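Local atomic coordinates of amidohydrolase (PDB entry 3OOQ), a protein that belongs to the metal-dependent amidohydrolase family and probably hydrolyses amide or related bonds, possibly those of allantoin. Residues V14-T18 with L333-V338; K53-F59 with V362-P368. One frame throughout, in Å; residues are numbered along the deposited sequence.

Contact 1 of 2, residues V14-T18 with L333-V338; sequences VFPIT and LKILTV
I17 reaches across to L333, K334, T337 and V338 and carries most of this contact, in which no hydrogen bond passes between the two segments. Starting at CB, the side chain divides around the hydroxyl of T337. CG1 passes 3.7 Å from T337 OG1, and the CG2 methyl comes tighter, at 3.2 Å from the same oxygen. With CG2 anti to the backbone nitrogen (chi1 to CG1 -64°), that methyl also meets K334 CG at 3.9 Å and V338 CG1 at 4.0 Å. The longer branch ends in CD1, which lies 3.7 Å from L333 CB, the two side chains crossing at about a right angle. Trimming I17 to an alanine would take away both branches and is likely to leave L333 CB and K334 CG without their apolar partner, opening a gap beside the T337 hydroxyl.

That hydroxyl is fixed from its own side. T337 OG1 donates 2.6 Å to L333 O from above the carbonyl plane, while L336 N reaches the same oxygen from the opposite face, so two bonds grip one carbonyl. A chi1 of 51° sets OG1 between the backbone nitrogen and carbonyl carbon, where it can turn back to L333.

Flanking contacts widen the patch: T18 CG2 touches V338 CG2 at 3.9 Å, and the F15 ring meets L333 CD1 obliquely. The T18 hydroxyl is hydrogen-bonded to E354 instead. I17 has positive phi (82°), and a weak bond from T18 N to P16 O spans it, fitting a classic gamma turn. A turn after strand 12-14 thus sets one isoleucine against the type I turn K334-T337, which joins helices 329-334 and 338-343, an arrangement consistent with packing between the small beta domain typical of amidohydrolases and the barrel.

Contact 2 of 2, residues K53-F59 with V362-P368; sequences KFLFPGF and VVWSGHP
One methylene, P368 CG, sits over the centres of two aromatic rings at once, those of F56 and W364. Its CH-pi contact with F56 is 3.7 Å to the ring centroid, almost on the normal. The setting is an antiparallel strand pair, 54-57 with 362-364, in the mixed sheet of the amidohydrolase fold. F54 with W364 and F56 with V362 are hydrogen-bonded pairs; W364 N to F54 O, at 2.8 Å, is nearly straight (168° at the hydrogen). L55 and V363 form the non-hydrogen-bonded pair between them, and their methyls CD1 and CG2 meet on the other face from the rings.

Beyond W364 the chain turns back across the aromatic side chains. G366 C, toward the rim, and H367 N, over the centre, lie on one face of the F54 ring. A chi1 of -85° turns the F56 ring toward P368 and H367; it presents its edge to the face of the H367 imidazole, the planes at 73°, and its CD1 comes 3.9 Å from W364 CD1. H367 NE2 is bonded to E329, which probably steadies the imidazole. W364 also packs on R324 of a second subunit.

At the far end of the indole, W364 CZ2 meets F59 CE2 at 3.8 Å. A water over the rim of one face of the F59 ring accepts from W364 NE1 and donates to P57 O, 3.0 Å from each.

The centres of contacts 1 and 2 are 11 Å apart, and their segments alternate along the chain: 14-18, 53-59, 333-338, 362-368. Strand 12-14 pairs in parallel with strand 54-64, whose other neighbours include 361-364, and a probable hydrogen bond from F15 N to L55 O (3.0 Å) carries that pairing into contact 1. The two contacts touch where F15 stacks on F56 and where T337 packs on F59. Chain beginning and end are thus woven together beside the barrel. Contact 2 holds the beginning of strand 54-64, while at its other end the strand runs into a His-X-His sequence that, in related amidohydrolases, binds metal.

Contact 1 of 2, residues V14-T18 with L333-V338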
loop_
_atom_site.group_PDB
_atom_site.type_symbol
_atom_site.label_atom_id
_atom_site.label_comp_id
_atom_site.label_asym_id
_atom_site.label_seq_id
_atom_site.Cartn_x
_atom_site.Cartn_y
_atom_site.Cartn_z
ATOM N N VAL F 14 13.041 59.870 19.043
ATOM C CA VAL F 14 13.178 59.332 17.691
ATOM C C VAL F 14 14.402 58.427 17.629
ATOM O O VAL F 14 15.501 58.829 18.038
ATOM C CB VAL F 14 13.288 60.468 16.601
ATOM C CG1 VAL F 14 13.383 59.870 15.182
ATOM C CG2 VAL F 14 12.098 61.422 16.684
ATOM N N PHE F 15 14.198 57.214 17.116
ATOM C CA PHE F 15 15.261 56.248 16.893
ATOM C C PHE F 15 15.503 56.063 15.390
ATOM O O PHE F 15 14.889 55.185 14.767
ATOM C CB PHE F 15 14.887 54.903 17.543
ATOM C CG PHE F 15 15.222 54.820 19.009
ATOM C CD1 PHE F 15 14.446 55.479 19.961
ATOM C CD2 PHE F 15 16.300 54.064 19.440
ATOM C CE1 PHE F 15 14.750 55.405 21.326
ATOM C CE2 PHE F 15 16.617 53.980 20.808
ATOM C CZ PHE F 15 15.832 54.660 21.749
ATOM N N PRO F 16 16.404 56.879 14.794
ATOM C CA PRO F 16 16.699 56.719 13.364
ATOM C C PRO F 16 17.359 55.376 13.019
ATOM O O PRO F 16 17.299 54.955 11.855
ATOM C CB PRO F 16 17.691 57.854 13.067
ATOM C CG PRO F 16 17.601 58.789 14.201
ATOM C CD PRO F 16 17.190 57.979 15.393
ATOM N N ILE F 17 17.996 54.758 14.025
ATOM C CA ILE F 17 18.716 53.476 13.951
ATOM C C ILE F 17 20.112 53.625 13.403
ATOM O O ILE F 17 21.047 53.070 13.955
ATOM C CB ILE F 17 17.968 52.338 13.146
ATOM C CG1 ILE F 17 16.654 51.933 13.817
ATOM C CG2 ILE F 17 18.891 51.119 12.947
ATOM C CD1 ILE F 17 16.749 51.633 15.306
ATOM N N THR F 18 20.251 54.382 12.321
ATOM C CA THR F 18 21.543 54.577 11.686
ATOM C C THR F 18 22.305 55.746 12.311
ATOM O O THR F 18 23.407 56.078 11.881
ATOM C CB THR F 18 21.370 54.784 10.196
ATOM O OG1 THR F 18 20.413 55.831 9.986
ATOM C CG2 THR F 18 20.850 53.463 9.530
ATOM N N LEU F 333 18.804 46.362 17.283
ATOM C CA LEU F 333 17.892 47.200 16.509
ATOM C C LEU F 333 18.251 47.206 15.026
ATOM O O LEU F 333 17.366 47.056 14.175
ATOM C CB LEU F 333 17.830 48.625 17.081
ATOM C CG LEU F 333 17.125 48.706 18.424
ATOM C CD1 LEU F 333 17.360 50.105 19.095
ATOM C CD2 LEU F 333 15.649 48.443 18.199
ATOM N N LYS F 334 19.546 47.339 14.727
ATOM C CA LYS F 334 20.038 47.345 13.334
ATOM C C LYS F 334 19.723 46.028 12.601
ATOM O O LYS F 334 19.348 46.037 11.426
ATOM C CB LYS F 334 21.555 47.591 13.265
ATOM C CG LYS F 334 22.025 48.945 13.741
ATOM C CD LYS F 334 23.525 49.137 13.507
ATOM C CE LYS F 334 23.980 50.519 14.035
ATOM N NZ LYS F 334 25.316 50.941 13.508
ATOM N N ILE F 335 19.881 44.900 13.286
ATOM C CA ILE F 335 19.616 43.602 12.636
ATOM C C ILE F 335 18.119 43.343 12.412
ATOM O O ILE F 335 17.728 42.346 11.772
ATOM C CB ILE F 335 20.299 42.419 13.356
ATOM C CG1 ILE F 335 19.653 42.129 14.711
ATOM C CG2 ILE F 335 21.784 42.665 13.481
ATOM C CD1 ILE F 335 20.233 40.869 15.411
ATOM N N LEU F 336 17.293 44.238 12.947
ATOM C CA LEU F 336 15.860 44.214 12.715
ATOM C C LEU F 336 15.396 45.223 11.671
ATOM O O LEU F 336 14.222 45.187 11.244
ATOM C CB LEU F 336 15.105 44.446 14.017
ATOM C CG LEU F 336 15.185 43.344 15.077
ATOM C CD1 LEU F 336 14.496 43.831 16.367
ATOM C CD2 LEU F 336 14.573 42.021 14.570
ATOM N N THR F 337 16.313 46.102 11.254
ATOM C CA THR F 337 15.968 47.271 10.430
ATOM C C THR F 337 16.887 47.464 9.203
ATOM O O THR F 337 16.617 46.908 8.129
ATOM C CB THR F 337 15.890 48.552 11.308
ATOM O OG1 THR F 337 17.083 48.645 12.094
ATOM C CG2 THR F 337 14.673 48.499 12.263
ATOM N N VAL F 338 17.968 48.235 9.361
ATOM C CA VAL F 338 18.849 48.594 8.251
ATOM C C VAL F 338 19.619 47.398 7.654
ATOM O O VAL F 338 19.772 47.307 6.442
ATOM C CB VAL F 338 19.827 49.772 8.647
ATOM C CG1 VAL F 338 20.731 49.395 9.828
ATOM C CG2 VAL F 338 20.681 50.230 7.439
#

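Contact 2 of 2, residues K53-F59 with V362-P368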
loop_
_atom_site.group_PDB
_atom_site.type_symbol
_atom_site.label_atom_id
_atom_site.label_comp_id
_atom_site.label_asym_id
_atom_site.label_seq_id
_atom_site.Cartn_x
_atom_site.Cartn_y
_atom_site.Cartn_z
ATOM N N LYS F 53 6.340 59.324 23.834
ATOM C CA LYS F 53 6.316 58.142 22.965
ATOM C C LYS F 53 7.665 57.949 22.253
ATOM O O LYS F 53 8.543 58.805 22.327
ATOM C CB LYS F 53 5.201 58.273 21.914
ATOM C CG LYS F 53 3.845 58.755 22.438
ATOM C CD LYS F 53 3.205 57.730 23.364
ATOM C CE LYS F 53 1.924 58.241 24.037
ATOM N NZ LYS F 53 1.470 57.170 24.970
ATOM N N PHE F 54 7.821 56.809 21.575
ATOM C CA PHE F 54 9.040 56.457 20.847
ATOM C C PHE F 54 8.664 56.197 19.400
ATOM O O PHE F 54 7.682 55.511 19.132
ATOM C CB PHE F 54 9.685 55.205 21.446
ATOM C CG PHE F 54 10.237 55.403 22.827
ATOM C CD1 PHE F 54 9.422 55.834 23.868
ATOM C CD2 PHE F 54 11.571 55.145 23.091
ATOM C CE1 PHE F 54 9.954 56.030 25.167
ATOM C CE2 PHE F 54 12.112 55.333 24.374
ATOM C CZ PHE F 54 11.304 55.781 25.409
ATOM N N LEU F 55 9.439 56.750 18.474
ATOM C CA LEU F 55 9.165 56.596 17.057
ATOM C C LEU F 55 10.282 55.788 16.417
ATOM O O LEU F 55 11.451 56.201 16.439
ATOM C CB LEU F 55 9.022 57.959 16.374
ATOM C CG LEU F 55 8.486 57.986 14.945
ATOM C CD1 LEU F 55 7.071 57.436 14.857
ATOM C CD2 LEU F 55 8.524 59.411 14.407
ATOM N N PHE F 56 9.916 54.637 15.848
ATOM C CA PHE F 56 10.879 53.712 15.270
ATOM C C PHE F 56 10.574 53.530 13.798
ATOM O O PHE F 56 9.451 53.794 13.380
ATOM C CB PHE F 56 10.815 52.365 16.007
ATOM C CG PHE F 56 11.666 52.319 17.248
ATOM C CD1 PHE F 56 11.289 53.010 18.393
ATOM C CD2 PHE F 56 12.858 51.598 17.263
ATOM C CE1 PHE F 56 12.076 52.980 19.533
ATOM C CE2 PHE F 56 13.650 51.551 18.409
ATOM C CZ PHE F 56 13.262 52.248 19.543
ATOM N N PRO F 57 11.579 53.114 13.002
ATOM C CA PRO F 57 11.221 52.633 11.681
ATOM C C PRO F 57 10.458 51.310 11.839
ATOM O O PRO F 57 10.563 50.660 12.891
ATOM C CB PRO F 57 12.578 52.359 11.021
ATOM C CG PRO F 57 13.495 52.086 12.117
ATOM C CD PRO F 57 12.980 52.803 13.343
ATOM N N GLY F 58 9.680 50.925 10.829
ATOM C CA GLY F 58 9.074 49.585 10.835
ATOM C C GLY F 58 10.177 48.536 10.793
ATOM O O GLY F 58 11.197 48.728 10.113
ATOM N N PHE F 59 9.983 47.425 11.507
ATOM C CA PHE F 59 10.934 46.304 11.442
ATOM C C PHE F 59 10.795 45.531 10.151
ATOM O O PHE F 59 9.732 45.519 9.525
ATOM C CB PHE F 59 10.804 45.366 12.642
ATOM C CG PHE F 59 11.049 46.041 13.963
ATOM C CD1 PHE F 59 12.213 46.766 14.178
ATOM C CD2 PHE F 59 10.118 45.931 15.003
ATOM C CE1 PHE F 59 12.453 47.392 15.401
ATOM C CE2 PHE F 59 10.349 46.558 16.231
ATOM C CZ PHE F 59 11.520 47.280 16.433
ATOM N N VAL F 362 6.670 53.435 13.315
ATOM C CA VAL F 362 5.878 52.828 14.378
ATOM C C VAL F 362 5.989 53.672 15.630
ATOM O O VAL F 362 7.098 53.986 16.064
ATOM C CB VAL F 362 6.365 51.384 14.687
ATOM C CG1 VAL F 362 5.491 50.748 15.764
ATOM C CG2 VAL F 362 6.353 50.529 13.413
ATOM N N VAL F 363 4.834 54.041 16.188
ATOM C CA VAL F 363 4.752 54.740 17.469
ATOM C C VAL F 363 4.625 53.705 18.568
ATOM O O VAL F 363 3.630 52.990 18.645
ATOM C CB VAL F 363 3.540 55.737 17.548
ATOM C CG1 VAL F 363 3.500 56.426 18.912
ATOM C CG2 VAL F 363 3.583 56.775 16.416
ATOM N N TRP F 364 5.653 53.629 19.406
ATOM C CA TRP F 364 5.687 52.743 20.552
ATOM C C TRP F 364 5.445 53.565 21.823
ATOM O O TRP F 364 5.867 54.738 21.919
ATOM C CB TRP F 364 7.056 52.097 20.676
ATOM C CG TRP F 364 7.332 51.000 19.709
ATOM C CD1 TRP F 364 7.820 51.136 18.438
ATOM C CD2 TRP F 364 7.151 49.589 19.920
ATOM N NE1 TRP F 364 7.941 49.902 17.839
ATOM C CE2 TRP F 364 7.548 48.935 18.725
ATOM C CE3 TRP F 364 6.680 48.816 20.994
ATOM C CZ2 TRP F 364 7.497 47.545 18.572
ATOM C CZ3 TRP F 364 6.639 47.416 20.844
ATOM C CH2 TRP F 364 7.044 46.806 19.640
ATOM N N SER F 365 4.805 52.924 22.797
ATOM C CA SER F 365 4.485 53.534 24.080
ATOM C C SER F 365 5.749 53.691 24.929
ATOM O O SER F 365 5.796 54.515 25.833
ATOM C CB SER F 365 3.439 52.676 24.830
ATOM O OG SER F 365 4.029 51.488 25.355
ATOM N N GLY F 366 6.753 52.872 24.626
ATOM C CA GLY F 366 8.023 52.838 25.350
ATOM C C GLY F 366 8.999 52.081 24.476
ATOM O O GLY F 366 8.682 51.763 23.319
ATOM N N HIS F 367 10.175 51.760 25.013
ATOM C CA HIS F 367 11.186 51.072 24.218
ATOM C C HIS F 367 10.673 49.681 23.778
ATOM O O HIS F 367 10.098 48.958 24.592
ATOM C CB HIS F 367 12.493 50.945 25.004
ATOM C CG HIS F 367 13.672 50.608 24.140
ATOM N ND1 HIS F 367 13.815 49.386 23.514
ATOM C CD2 HIS F 367 14.754 51.341 23.783
ATOM C CE1 HIS F 367 14.929 49.382 22.805
ATOM N NE2 HIS F 367 15.521 50.554 22.958
ATOM N N PRO F 368 10.878 49.304 22.498
ATOM C CA PRO F 368 10.360 48.012 21.987
ATOM C C PRO F 368 10.921 46.774 22.679
ATOM O O PRO F 368 10.300 45.716 22.638
ATOM C CB PRO F 368 10.791 48.018 20.514
ATOM C CG PRO F 368 10.870 49.483 20.169
ATOM C CD PRO F 368 11.445 50.119 21.412
HETATM O O HOH W 1 3.660 56.062 26.613
HETATM O O HOH W 2 9.013 49.241 15.079
#